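Local coordinates for protein peroxiredoxin (Clostridioides difficile, PDB 6TSB) that hydrolyses the beta-1,4 linkages of chitin through the family 18 glycosyl hydrolase domain present here, and probably reduces hydroperoxides through a separate peroxiredoxin part, at residues I37-V42 with L54-F59; G101-S106 with S146-R151; F209-T214 with Y261-A266; Y285-D290 with Y308-S313. One frame throughout, in Å; residues are numbered along the deposited sequence.

Contact 1: I37-V42 with L54-F59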
loop_
_atom_site.group_PDB
_atom_site.type_symbol
_atom_site.label_atom_id
_atom_site.label_comp_id
_atom_site.label_asym_id
_atom_site.label_seq_id
_atom_site.Cartn_x
_atom_site.Cartn_y
_atom_site.Cartn_z
ATOM N N ILE A 37 -6.824 3.244 -27.707
ATOM C CA ILE A 37 -7.780 4.344 -27.425
ATOM C C ILE A 37 -8.248 4.199 -25.991
ATOM O O ILE A 37 -8.126 3.086 -25.409
ATOM C CB ILE A 37 -8.972 4.378 -28.400
ATOM C CG1 ILE A 37 -9.890 3.163 -28.278
ATOM C CG2 ILE A 37 -8.530 4.601 -29.837
ATOM C CD1 ILE A 37 -11.181 3.321 -29.071
ATOM N N VAL A 38 -8.722 5.307 -25.433
ATOM C CA VAL A 38 -9.327 5.341 -24.076
ATOM C C VAL A 38 -10.776 5.792 -24.230
ATOM O O VAL A 38 -11.019 6.815 -24.904
ATOM C CB VAL A 38 -8.556 6.279 -23.135
ATOM C CG1 VAL A 38 -9.133 6.208 -21.746
ATOM C CG2 VAL A 38 -7.075 5.946 -23.085
ATOM N N ALA A 39 -11.676 5.121 -23.536
ATOM C CA ALA A 39 -13.116 5.400 -23.622
ATOM C C ALA A 39 -13.758 5.225 -22.254
ATOM O O ALA A 39 -13.195 4.466 -21.449
ATOM C CB ALA A 39 -13.740 4.477 -24.634
ATOM N N GLU A 40 -14.903 5.894 -22.038
ATOM C CA GLU A 40 -15.827 5.598 -20.924
ATOM C C GLU A 40 -17.261 5.501 -21.426
ATOM O O GLU A 40 -17.645 6.265 -22.334
ATOM C CB GLU A 40 -15.767 6.666 -19.836
ATOM C CG GLU A 40 -14.365 6.961 -19.359
ATOM C CD GLU A 40 -14.272 7.909 -18.171
ATOM O OE1 GLU A 40 -14.097 9.137 -18.409
ATOM O OE2 GLU A 40 -14.374 7.423 -17.025
ATOM N N TYR A 41 -17.980 4.552 -20.831
ATOM C CA TYR A 41 -19.453 4.501 -20.731
ATOM C C TYR A 41 -19.833 5.640 -19.782
ATOM O O TYR A 41 -19.219 5.796 -18.709
ATOM C CB TYR A 41 -19.965 3.110 -20.293
ATOM C CG TYR A 41 -19.909 2.055 -21.380
ATOM C CD1 TYR A 41 -18.725 1.396 -21.692
ATOM C CD2 TYR A 41 -21.015 1.749 -22.158
ATOM C CE1 TYR A 41 -18.651 0.461 -22.717
ATOM C CE2 TYR A 41 -20.960 0.805 -23.174
ATOM C CZ TYR A 41 -19.779 0.144 -23.454
ATOM O OH TYR A 41 -19.708 -0.768 -24.466
ATOM N N VAL A 42 -20.823 6.423 -20.199
ATOM C CA VAL A 42 -21.383 7.561 -19.427
ATOM C C VAL A 42 -22.845 7.239 -19.136
ATOM O O VAL A 42 -23.661 7.387 -20.061
ATOM C CB VAL A 42 -21.236 8.846 -20.254
ATOM C CG1 VAL A 42 -21.604 10.048 -19.420
ATOM C CG2 VAL A 42 -19.847 8.981 -20.834
ATOM N N LEU A 54 -10.124 11.288 -22.983
ATOM C CA LEU A 54 -10.868 10.212 -23.700
ATOM C C LEU A 54 -10.749 10.385 -25.216
ATOM O O LEU A 54 -10.772 11.532 -25.663
ATOM C CB LEU A 54 -12.336 10.280 -23.287
ATOM C CG LEU A 54 -12.569 10.264 -21.785
ATOM C CD1 LEU A 54 -14.056 10.285 -21.474
ATOM C CD2 LEU A 54 -11.890 9.066 -21.151
ATOM N N ASP A 55 -10.635 9.275 -25.965
ATOM C CA ASP A 55 -10.774 9.258 -27.447
ATOM C C ASP A 55 -12.256 9.106 -27.802
ATOM O O ASP A 55 -12.653 9.475 -28.923
ATOM C CB ASP A 55 -9.962 8.126 -28.087
ATOM C CG ASP A 55 -8.460 8.209 -27.873
ATOM O OD1 ASP A 55 -7.840 8.992 -28.588
ATOM O OD2 ASP A 55 -7.939 7.478 -26.989
ATOM N N ALA A 56 -13.039 8.518 -26.899
ATOM C CA ALA A 56 -14.452 8.205 -27.162
ATOM C C ALA A 56 -15.241 8.070 -25.862
ATOM O O ALA A 56 -14.694 7.624 -24.825
ATOM C CB ALA A 56 -14.542 6.944 -27.968
ATOM N N VAL A 57 -16.492 8.494 -25.950
ATOM C CA VAL A 57 -17.524 8.405 -24.885
ATOM C C VAL A 57 -18.672 7.568 -25.452
ATOM O O VAL A 57 -19.046 7.750 -26.670
ATOM C CB VAL A 57 -18.003 9.800 -24.433
ATOM C CG1 VAL A 57 -16.913 10.520 -23.672
ATOM C CG2 VAL A 57 -18.474 10.663 -25.594
ATOM N N ILE A 58 -19.200 6.686 -24.615
ATOM C CA ILE A 58 -20.297 5.772 -25.006
ATOM C C ILE A 58 -21.465 6.136 -24.105
ATOM O O ILE A 58 -21.411 5.787 -22.929
ATOM C CB ILE A 58 -19.904 4.282 -24.896
ATOM C CG1 ILE A 58 -18.651 3.933 -25.699
ATOM C CG2 ILE A 58 -21.073 3.424 -25.323
ATOM C CD1 ILE A 58 -18.276 2.448 -25.667
ATOM N N PHE A 59 -22.452 6.846 -24.653
ATOM C CA PHE A 59 -23.709 7.181 -23.940
ATOM C C PHE A 59 -24.472 5.892 -23.631
ATOM O O PHE A 59 -24.781 5.126 -24.560
ATOM C CB PHE A 59 -24.596 8.112 -24.770
ATOM C CG PHE A 59 -25.910 8.396 -24.090
ATOM C CD1 PHE A 59 -25.973 9.255 -22.999
ATOM C CD2 PHE A 59 -27.078 7.788 -24.509
ATOM C CE1 PHE A 59 -27.174 9.508 -22.353
ATOM C CE2 PHE A 59 -28.280 8.034 -23.854
ATOM C CZ PHE A 59 -28.323 8.884 -22.772
#
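Val38 O takes two N-H groups at the point where the 54-59 segment straightens into its strand. Val38 O accepts Asp55 N at 2.7 Å, in the carbonyl plane, and a weak bond from Ala56 N. The Asp55 side chain adds a third bond: its CG leans beside its own backbone N (chi1 -62°), and Asp55 OD2 accepts Val38 N through the anti lone pair at 2.8 Å. Beyond this clasp the two strands run parallel, with Glu40 as the next linking residue. Glu40 N donates to Ala56 O, and Glu40 O accepts Ile58 N at 2.8 Å, before Val42 N reaches Ile58 O at 2.9 Å. On the face carrying Ala39 and Tyr41, Ile58 packs on Tyr41. Ile58 CD1 stands over one face of the Tyr41 ring, 3.8 Å from the centroid, while Ile58 CG2 lies 3.4 Å from Tyr41 CE2. The other face pairs Val42 CG2 with Val57 CB. Leu54 CD1 and CD2 lie against Glu40 CG and OE1. Strand 92-98 lies on the far side of 56-64, and a strand of the second subunit continues the sheet beyond 37-43. Here Glu40 OE2 binds Ser331 of that subunit. Ile58 CD1 and the second subunit's Phe330 and Trp332 surround the Tyr41 ring, whose hydroxyl binds Asn203 and Asp135, the latter in the DxxDxDxE signature of family 18. Packing and the two hydroxyl bonds together restrict the ring's position in this TIM barrel and direct its OH at a signature aspartate.

Contact 2: G101-S106 with S146-R151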
loop_
_atom_site.group_PDB
_atom_site.type_symbol
_atom_site.label_atom_id
_atom_site.label_comp_id
_atom_site.label_asym_id
_atom_site.label_seq_id
_atom_site.Cartn_x
_atom_site.Cartn_y
_atom_site.Cartn_z
ATOM N N GLY A 101 -30.612 -6.702 -18.412
ATOM C CA GLY A 101 -32.084 -6.762 -18.290
ATOM C C GLY A 101 -32.823 -6.091 -19.449
ATOM O O GLY A 101 -34.032 -6.232 -19.481
ATOM N N ALA A 102 -32.134 -5.429 -20.393
ATOM C CA ALA A 102 -32.736 -4.706 -21.537
ATOM C C ALA A 102 -33.281 -5.674 -22.592
ATOM O O ALA A 102 -32.475 -6.263 -23.374
ATOM C CB ALA A 102 -31.747 -3.760 -22.159
ATOM N N GLU A 103 -34.613 -5.761 -22.649
ATOM C CA GLU A 103 -35.408 -6.694 -23.492
ATOM C C GLU A 103 -35.483 -6.141 -24.915
ATOM O O GLU A 103 -35.237 -4.940 -25.091
ATOM C CB GLU A 103 -36.818 -6.898 -22.916
ATOM C CG GLU A 103 -37.671 -7.888 -23.707
ATOM C CD GLU A 103 -37.147 -9.311 -23.704
ATOM O OE1 GLU A 103 -37.361 -9.989 -22.685
ATOM O OE2 GLU A 103 -36.505 -9.727 -24.705
ATOM N N GLY A 104 -35.704 -7.038 -25.876
ATOM C CA GLY A 104 -36.057 -6.706 -27.262
ATOM C C GLY A 104 -35.132 -7.313 -28.292
ATOM O O GLY A 104 -35.502 -7.306 -29.493
ATOM N N PHE A 105 -33.926 -7.747 -27.933
ATOM C CA PHE A 105 -32.915 -8.038 -28.999
ATOM C C PHE A 105 -33.231 -9.352 -29.729
ATOM O O PHE A 105 -32.952 -9.437 -30.970
ATOM C CB PHE A 105 -31.493 -8.110 -28.448
ATOM C CG PHE A 105 -30.787 -6.787 -28.315
ATOM C CD1 PHE A 105 -30.349 -6.116 -29.436
ATOM C CD2 PHE A 105 -30.519 -6.242 -27.070
ATOM C CE1 PHE A 105 -29.688 -4.908 -29.314
ATOM C CE2 PHE A 105 -29.841 -5.041 -26.954
ATOM C CZ PHE A 105 -29.422 -4.383 -28.079
ATOM N N SER A 106 -33.674 -10.377 -28.984
ATOM C CA SER A 106 -33.978 -11.733 -29.526
ATOM C C SER A 106 -35.074 -11.603 -30.598
ATOM O O SER A 106 -34.911 -12.197 -31.687
ATOM C CB SER A 106 -34.370 -12.707 -28.426
ATOM O OG SER A 106 -34.518 -14.014 -28.960
ATOM N N SER A 146 -30.605 -12.532 -17.333
ATOM C CA SER A 146 -31.036 -11.162 -16.934
ATOM C C SER A 146 -32.565 -11.029 -16.855
ATOM O O SER A 146 -33.030 -9.913 -16.483
ATOM C CB SER A 146 -30.483 -10.157 -17.891
ATOM O OG SER A 146 -31.121 -10.300 -19.147
ATOM N N GLY A 147 -33.310 -12.082 -17.224
ATOM C CA GLY A 147 -34.788 -12.117 -17.250
ATOM C C GLY A 147 -35.380 -11.828 -18.633
ATOM O O GLY A 147 -36.611 -11.844 -18.755
ATOM N N ILE A 148 -34.548 -11.572 -19.644
ATOM C CA ILE A 148 -34.989 -11.272 -21.037
ATOM C C ILE A 148 -35.285 -12.576 -21.787
ATOM O O ILE A 148 -34.833 -13.649 -21.370
ATOM C CB ILE A 148 -33.940 -10.432 -21.794
ATOM C CG1 ILE A 148 -32.636 -11.199 -22.015
ATOM C CG2 ILE A 148 -33.704 -9.115 -21.080
ATOM C CD1 ILE A 148 -31.594 -10.451 -22.815
ATOM N N THR A 149 -35.998 -12.443 -22.901
ATOM C CA THR A 149 -36.240 -13.489 -23.914
ATOM C C THR A 149 -34.905 -13.964 -24.518
ATOM O O THR A 149 -34.061 -13.102 -24.881
ATOM C CB THR A 149 -37.189 -12.937 -24.987
ATOM O OG1 THR A 149 -38.428 -12.649 -24.343
ATOM C CG2 THR A 149 -37.403 -13.891 -26.137
ATOM N N SER A 150 -34.750 -15.282 -24.667
ATOM C CA SER A 150 -33.678 -15.904 -25.476
ATOM C C SER A 150 -34.267 -17.016 -26.321
ATOM O O SER A 150 -35.301 -17.555 -25.920
ATOM C CB SER A 150 -32.557 -16.442 -24.621
ATOM O OG SER A 150 -33.047 -17.321 -23.613
ATOM N N ARG A 151 -33.548 -17.354 -27.387
ATOM C CA ARG A 151 -33.831 -18.462 -28.326
ATOM C C ARG A 151 -32.502 -19.074 -28.761
ATOM O O ARG A 151 -31.528 -18.355 -28.982
ATOM C CB ARG A 151 -34.573 -17.956 -29.574
ATOM C CG ARG A 151 -35.827 -17.138 -29.290
ATOM C CD ARG A 151 -36.579 -16.710 -30.547
ATOM N NE ARG A 151 -37.941 -16.263 -30.244
ATOM C CZ ARG A 151 -38.300 -15.008 -29.987
ATOM N NH1 ARG A 151 -37.401 -14.038 -29.996
ATOM N NH2 ARG A 151 -39.557 -14.729 -29.691
HETATM O O HOH W 1 -29.854 -8.527 -20.453
HETATM O O HOH W 2 -34.040 -10.679 -25.952
#
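Glu103 reaches across to Ile148 and Thr149, joining two loops that follow strands 92-98 and 133-137 of the TIM barrel, at the strand ends where family 18 enzymes carry their active site. From CB, the Glu103 chain leaves with CG anti to the backbone N (chi1 -178°) and bends at the next bond (chi2 64°), which turns the carboxylate toward the other loop. CD comes to rest beside the Thr149 backbone. Glu103 OE1 accepts Thr149 N at 2.8 Å through its syn lone pair, and also touches Ile148 CA at 3.2 Å. Glu103 OE2 accepts Gly104 N at 3.0 Å, on the anti side and tilted from the carboxylate plane, and takes a proton from a water. That water also donates to Thr149 O and accepts Ser106 N, tying the first turn of helix 105-109 to the second loop. Gly104 is the N-cap of this helix, so the Glu103 carboxylate holds the helix start and the neighbouring loop together. Ile148 packs alongside, with CG2 against Gly101 O, and rests on Trp138. A second water bridges Gly101 N and Ser146 OG. At the far end Arg151 NH1, engaged in a salt bridge with Asp107, comes beside Ser106, whose OG is also bonded to Asp154; Arg151 NH1 gives Ser106 OG only a weak bond, 3.1 Å long with an N-H...O angle of 132°.

Contact 3: F209-T214 with Y261-A266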
loop_
_atom_site.group_PDB
_atom_site.type_symbol
_atom_site.label_atom_id
_atom_site.label_comp_id
_atom_site.label_asym_id
_atom_site.label_seq_id
_atom_site.Cartn_x
_atom_site.Cartn_y
_atom_site.Cartn_z
ATOM N N PHE A 209 -17.291 -10.559 -12.225
ATOM C CA PHE A 209 -17.068 -12.027 -12.106
ATOM C C PHE A 209 -17.929 -12.595 -10.963
ATOM O O PHE A 209 -18.399 -13.749 -11.122
ATOM C CB PHE A 209 -15.575 -12.368 -11.972
ATOM C CG PHE A 209 -14.685 -11.925 -13.122
ATOM C CD1 PHE A 209 -15.208 -11.564 -14.356
ATOM C CD2 PHE A 209 -13.313 -11.852 -12.966
ATOM C CE1 PHE A 209 -14.381 -11.169 -15.398
ATOM C CE2 PHE A 209 -12.485 -11.441 -14.003
ATOM C CZ PHE A 209 -13.019 -11.106 -15.224
ATOM N N THR A 210 -18.195 -11.833 -9.887
ATOM C CA THR A 210 -18.923 -12.326 -8.673
ATOM C C THR A 210 -20.385 -11.859 -8.597
ATOM O O THR A 210 -21.020 -12.141 -7.565
ATOM C CB THR A 210 -18.231 -11.890 -7.379
ATOM O OG1 THR A 210 -18.043 -10.476 -7.444
ATOM C CG2 THR A 210 -16.918 -12.606 -7.161
ATOM N N ALA A 211 -20.908 -11.215 -9.641
ATOM C CA ALA A 211 -22.295 -10.692 -9.735
ATOM C C ALA A 211 -23.362 -11.791 -9.552
ATOM O O ALA A 211 -24.496 -11.435 -9.192
ATOM C CB ALA A 211 -22.470 -9.983 -11.054
ATOM N N GLY A 212 -23.050 -13.067 -9.789
ATOM C CA GLY A 212 -24.018 -14.174 -9.623
ATOM C C GLY A 212 -23.788 -15.039 -8.383
ATOM O O GLY A 212 -24.521 -16.037 -8.248
ATOM N N GLU A 213 -22.851 -14.679 -7.490
ATOM C CA GLU A 213 -22.429 -15.511 -6.321
ATOM C C GLU A 213 -22.822 -14.838 -4.996
ATOM O O GLU A 213 -22.712 -13.596 -4.918
ATOM C CB GLU A 213 -20.912 -15.723 -6.350
ATOM C CG GLU A 213 -20.389 -16.301 -7.657
ATOM C CD GLU A 213 -21.029 -17.614 -8.065
ATOM O OE1 GLU A 213 -21.241 -18.468 -7.181
ATOM O OE2 GLU A 213 -21.343 -17.762 -9.262
ATOM N N THR A 214 -23.241 -15.630 -3.994
ATOM C CA THR A 214 -23.392 -15.224 -2.558
ATOM C C THR A 214 -22.691 -16.249 -1.651
ATOM O O THR A 214 -22.260 -17.299 -2.171
ATOM C CB THR A 214 -24.860 -15.023 -2.152
ATOM O OG1 THR A 214 -25.718 -15.653 -3.108
ATOM C CG2 THR A 214 -25.231 -13.562 -2.033
ATOM N N TYR A 261 -16.217 0.890 -9.983
ATOM C CA TYR A 261 -17.000 0.559 -8.776
ATOM C C TYR A 261 -16.319 -0.630 -8.113
ATOM O O TYR A 261 -15.468 -1.243 -8.772
ATOM C CB TYR A 261 -18.446 0.184 -9.110
ATOM C CG TYR A 261 -18.614 -0.981 -10.056
ATOM C CD1 TYR A 261 -18.496 -0.808 -11.422
ATOM C CD2 TYR A 261 -18.929 -2.246 -9.586
ATOM C CE1 TYR A 261 -18.646 -1.869 -12.300
ATOM C CE2 TYR A 261 -19.111 -3.313 -10.447
ATOM C CZ TYR A 261 -18.953 -3.122 -11.810
ATOM O OH TYR A 261 -19.108 -4.147 -12.692
ATOM N N GLY A 262 -16.702 -0.901 -6.867
ATOM C CA GLY A 262 -16.346 -2.093 -6.085
ATOM C C GLY A 262 -17.534 -3.010 -5.976
ATOM O O GLY A 262 -18.648 -2.491 -5.996
ATOM N N ARG A 263 -17.302 -4.322 -5.893
ATOM C CA ARG A 263 -18.372 -5.325 -5.686
ATOM C C ARG A 263 -17.930 -6.317 -4.609
ATOM O O ARG A 263 -16.726 -6.563 -4.508
ATOM C CB ARG A 263 -18.702 -6.043 -6.996
ATOM C CG ARG A 263 -19.591 -7.270 -6.834
ATOM C CD ARG A 263 -19.952 -7.984 -8.131
ATOM N NE ARG A 263 -20.698 -7.169 -9.085
ATOM C CZ ARG A 263 -22.004 -6.905 -9.015
ATOM N NH1 ARG A 263 -22.744 -7.384 -8.025
ATOM N NH2 ARG A 263 -22.567 -6.147 -9.936
ATOM N N LEU A 264 -18.899 -6.823 -3.838
ATOM C CA LEU A 264 -18.798 -8.001 -2.940
ATOM C C LEU A 264 -20.015 -8.893 -3.224
ATOM O O LEU A 264 -21.127 -8.591 -2.728
ATOM C CB LEU A 264 -18.734 -7.537 -1.479
ATOM C CG LEU A 264 -18.542 -8.633 -0.428
ATOM C CD1 LEU A 264 -17.160 -9.258 -0.538
ATOM C CD2 LEU A 264 -18.772 -8.091 0.982
ATOM N N GLY A 265 -19.823 -9.905 -4.072
ATOM C CA GLY A 265 -20.871 -10.852 -4.498
ATOM C C GLY A 265 -21.999 -10.155 -5.229
ATOM O O GLY A 265 -21.814 -9.020 -5.643
ATOM N N ALA A 266 -23.149 -10.814 -5.347
ATOM C CA ALA A 266 -24.339 -10.311 -6.075
ATOM C C ALA A 266 -24.942 -9.109 -5.338
ATOM O O ALA A 266 -25.611 -8.303 -5.987
ATOM C CB ALA A 266 -25.355 -11.422 -6.234
HETATM O O HOH W 3 -17.072 -9.456 -5.132
#
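The Arg263 chain runs extended through chi1 and chi2 and turns at chi3 (-61°), which lays its guanidinium flat against Ala211. Thr210 holds its OG1 between its own backbone N and carbonyl carbon (chi1 52°), a rotation that brings Thr210 OG1 to 3.2 Å from Arg263 CD, the two side chains running alongside in opposite senses. Ala211 CB sits centrally 3.7 Å above the Arg263 guanidinium. In that plane, at the rim, Arg263 NH1 donates to Gly265 O at 3.0 Å with an angle of 168° at the hydrogen, so the arginine also braces the turn that follows its own strand. Arg263 NE forms a salt bridge with Asp208, which is bonded to Tyr261 OH as well. The backbones meet farther along: Ala266 N binds Glu213 O at 2.8 Å, and Ala266 CB lies 3.1 Å from Ala211 O. Gly265, at positive phi, passes its CA close to Thr210 O and Glu213 O. A water accepts Gly265 N at 3.0 Å and bonds to Thr210 OG1 at 2.7 Å. What results is a type I beta turn, Thr210 to Glu213, held to the loop just after strand 254-264; loops gathered in this way at the C-terminal ends of the strands are the part of a TIM barrel that surrounds the substrate cleft in family 18 chitinases.

Contact 4: Y285-D290 with Y308-S313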
loop_
_atom_site.group_PDB
_atom_site.type_symbol
_atom_site.label_atom_id
_atom_site.label_comp_id
_atom_site.label_asym_id
_atom_site.label_seq_id
_atom_site.Cartn_x
_atom_site.Cartn_y
_atom_site.Cartn_z
ATOM N N TYR A 285 -6.034 11.773 5.194
ATOM C CA TYR A 285 -4.596 11.395 5.261
ATOM C C TYR A 285 -4.339 10.273 4.256
ATOM O O TYR A 285 -5.013 9.212 4.291
ATOM C CB TYR A 285 -4.176 10.976 6.673
ATOM C CG TYR A 285 -3.903 12.122 7.613
ATOM C CD1 TYR A 285 -2.745 12.874 7.493
ATOM C CD2 TYR A 285 -4.796 12.462 8.620
ATOM C CE1 TYR A 285 -2.475 13.933 8.346
ATOM C CE2 TYR A 285 -4.538 13.515 9.486
ATOM C CZ TYR A 285 -3.376 14.258 9.344
ATOM O OH TYR A 285 -3.104 15.299 10.178
ATOM N N GLU A 286 -3.384 10.511 3.362
ATOM C CA GLU A 286 -3.051 9.570 2.267
ATOM C C GLU A 286 -1.722 8.884 2.605
ATOM O O GLU A 286 -0.771 9.585 3.014
ATOM C CB GLU A 286 -3.052 10.335 0.941
ATOM C CG GLU A 286 -3.573 9.514 -0.227
ATOM C CD GLU A 286 -4.521 10.235 -1.167
ATOM O OE1 GLU A 286 -4.964 11.361 -0.844
ATOM O OE2 GLU A 286 -4.826 9.653 -2.219
ATOM N N TYR A 287 -1.686 7.559 2.462
ATOM C CA TYR A 287 -0.502 6.690 2.681
ATOM C C TYR A 287 0.422 6.784 1.458
ATOM O O TYR A 287 -0.059 6.569 0.322
ATOM C CB TYR A 287 -0.970 5.261 2.946
ATOM C CG TYR A 287 0.135 4.268 3.172
ATOM C CD1 TYR A 287 0.824 3.716 2.102
ATOM C CD2 TYR A 287 0.492 3.869 4.453
ATOM C CE1 TYR A 287 1.822 2.775 2.297
ATOM C CE2 TYR A 287 1.505 2.944 4.667
ATOM C CZ TYR A 287 2.174 2.392 3.584
ATOM O OH TYR A 287 3.170 1.472 3.766
ATOM N N ARG A 288 1.698 7.124 1.687
ATOM C CA ARG A 288 2.778 7.195 0.660
ATOM C C ARG A 288 3.983 6.364 1.128
ATOM O O ARG A 288 4.098 6.081 2.350
ATOM C CB ARG A 288 3.204 8.648 0.419
ATOM C CG ARG A 288 2.111 9.560 -0.118
ATOM C CD ARG A 288 1.903 9.376 -1.606
ATOM N NE ARG A 288 0.640 9.959 -2.045
ATOM C CZ ARG A 288 0.482 11.181 -2.548
ATOM N NH1 ARG A 288 1.517 11.995 -2.689
ATOM N NH2 ARG A 288 -0.726 11.587 -2.902
ATOM N N PHE A 289 4.856 5.980 0.197
ATOM C CA PHE A 289 6.070 5.156 0.463
ATOM C C PHE A 289 7.273 5.686 -0.345
ATOM O O PHE A 289 7.210 5.890 -1.598
ATOM C CB PHE A 289 5.806 3.657 0.232
ATOM C CG PHE A 289 6.707 2.760 1.039
ATOM C CD1 PHE A 289 7.998 2.495 0.616
ATOM C CD2 PHE A 289 6.286 2.240 2.251
ATOM C CE1 PHE A 289 8.839 1.701 1.375
ATOM C CE2 PHE A 289 7.127 1.450 3.020
ATOM C CZ PHE A 289 8.403 1.183 2.581
ATOM N N ASP A 290 8.375 5.907 0.376
ATOM C CA ASP A 290 9.712 6.201 -0.193
ATOM C C ASP A 290 10.424 4.858 -0.345
ATOM O O ASP A 290 10.790 4.269 0.678
ATOM C CB ASP A 290 10.434 7.211 0.692
ATOM C CG ASP A 290 11.588 7.926 0.023
ATOM O OD1 ASP A 290 12.201 7.324 -0.903
ATOM O OD2 ASP A 290 11.860 9.089 0.439
ATOM N N TYR A 308 6.739 7.500 10.127
ATOM C CA TYR A 308 6.640 6.400 11.114
ATOM C C TYR A 308 7.231 5.147 10.476
ATOM O O TYR A 308 7.803 5.279 9.384
ATOM C CB TYR A 308 5.195 6.243 11.596
ATOM C CG TYR A 308 4.186 5.789 10.571
ATOM C CD1 TYR A 308 3.755 6.639 9.565
ATOM C CD2 TYR A 308 3.623 4.522 10.632
ATOM C CE1 TYR A 308 2.826 6.230 8.614
ATOM C CE2 TYR A 308 2.678 4.104 9.706
ATOM C CZ TYR A 308 2.280 4.961 8.690
ATOM O OH TYR A 308 1.366 4.562 7.759
ATOM N N ASP A 309 7.142 4.019 11.181
ATOM C CA ASP A 309 7.460 2.648 10.710
ATOM C C ASP A 309 6.184 1.771 10.770
ATOM O O ASP A 309 5.448 1.765 11.810
ATOM C CB ASP A 309 8.617 2.062 11.530
ATOM C CG ASP A 309 9.985 2.629 11.159
ATOM O OD1 ASP A 309 10.224 3.850 11.385
ATOM O OD2 ASP A 309 10.795 1.854 10.608
ATOM N N ASP A 310 5.915 1.036 9.691
ATOM C CA ASP A 310 4.784 0.068 9.603
ATOM C C ASP A 310 5.402 -1.316 9.431
ATOM O O ASP A 310 6.613 -1.449 9.708
ATOM C CB ASP A 310 3.801 0.453 8.496
ATOM C CG ASP A 310 4.362 0.316 7.090
ATOM O OD1 ASP A 310 5.583 0.012 6.952
ATOM O OD2 ASP A 310 3.575 0.519 6.136
ATOM N N ALA A 311 4.619 -2.289 8.987
ATOM C CA ALA A 311 5.017 -3.715 8.979
ATOM C C ALA A 311 6.130 -3.970 7.941
ATOM O O ALA A 311 6.991 -4.885 8.149
ATOM C CB ALA A 311 3.799 -4.540 8.691
ATOM N N LEU A 312 6.066 -3.233 6.830
ATOM C CA LEU A 312 7.000 -3.352 5.685
ATOM C C LEU A 312 8.364 -2.756 6.081
ATOM O O LEU A 312 9.366 -3.488 5.978
ATOM C CB LEU A 312 6.428 -2.639 4.456
ATOM C CG LEU A 312 7.369 -2.612 3.252
ATOM C CD1 LEU A 312 7.653 -4.039 2.774
ATOM C CD2 LEU A 312 6.832 -1.721 2.126
ATOM N N SER A 313 8.427 -1.485 6.495
ATOM C CA SER A 313 9.709 -0.859 6.926
ATOM C C SER A 313 10.286 -1.592 8.159
ATOM O O SER A 313 11.521 -1.631 8.253
ATOM C CB SER A 313 9.597 0.635 7.096
ATOM O OG SER A 313 8.886 0.957 8.277
#
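Tyr287 OH donates a proton to Asp310 OD2 at 2.6 Å, from the syn side and 18° out of the carboxylate plane. Ring and carboxylate planes are 28° apart, the acid oxygen lying at the edge of the ring. Asp310 OD2 also has a weak bond with Tyr364 OH. Tyr308 OH comes to the Tyr287 ring at another part of its edge, 3.5 Å from Tyr287 CD2. Next to this pair, Leu312 CD2 packs obliquely on the Phe289 ring, 3.3 Å from Phe289 CE2. With CG anti to the backbone N (chi1 179°), the Tyr287 side chain spans the gap from strand 286-290 to the start of helix 311-323. Behind the first shell, Asp310 and Ser313 form a capping box: Asp310 OD1 accepts Ser313 N at 3.2 Å, and Ser313 OG accepts Asp310 N. Ser313 OG in turn donates to Asp309 OD2, which is paired with Lys317. This sheet and helix fit the alpha+beta insertion found in many family 18 chitinases. One aspartate thus uses both oxygens, OD1 capping the helix and OD2 bonding the strand, and the helix start is likely to stabilise its negative charge.

In the fold
Contacts 1 and 3 both reach the barrel sheet, with centres about 24 Å apart; the centre of contact 2 is about 25 Å from that of contact 1 and about 22 Å from that of contact 3. Contact 4 lies in what is consistent with the family's insertion, its centre about 50 Å from that of contact 2 and on the opposite side of the chain's centre. The second subunit touches contacts 1, 3 and 4 but not the segments of contact 2; its strand beside 37-43 is consistent with a domain-swapped dimer. Around the expected cleft, contact 1 connects with Asp135, contact 2 adjoins Glu139 of the same signature, and in contact 3 the Arg263 side chain lies about 4 Å from a bound PEG, di(hydroxyethyl)ether.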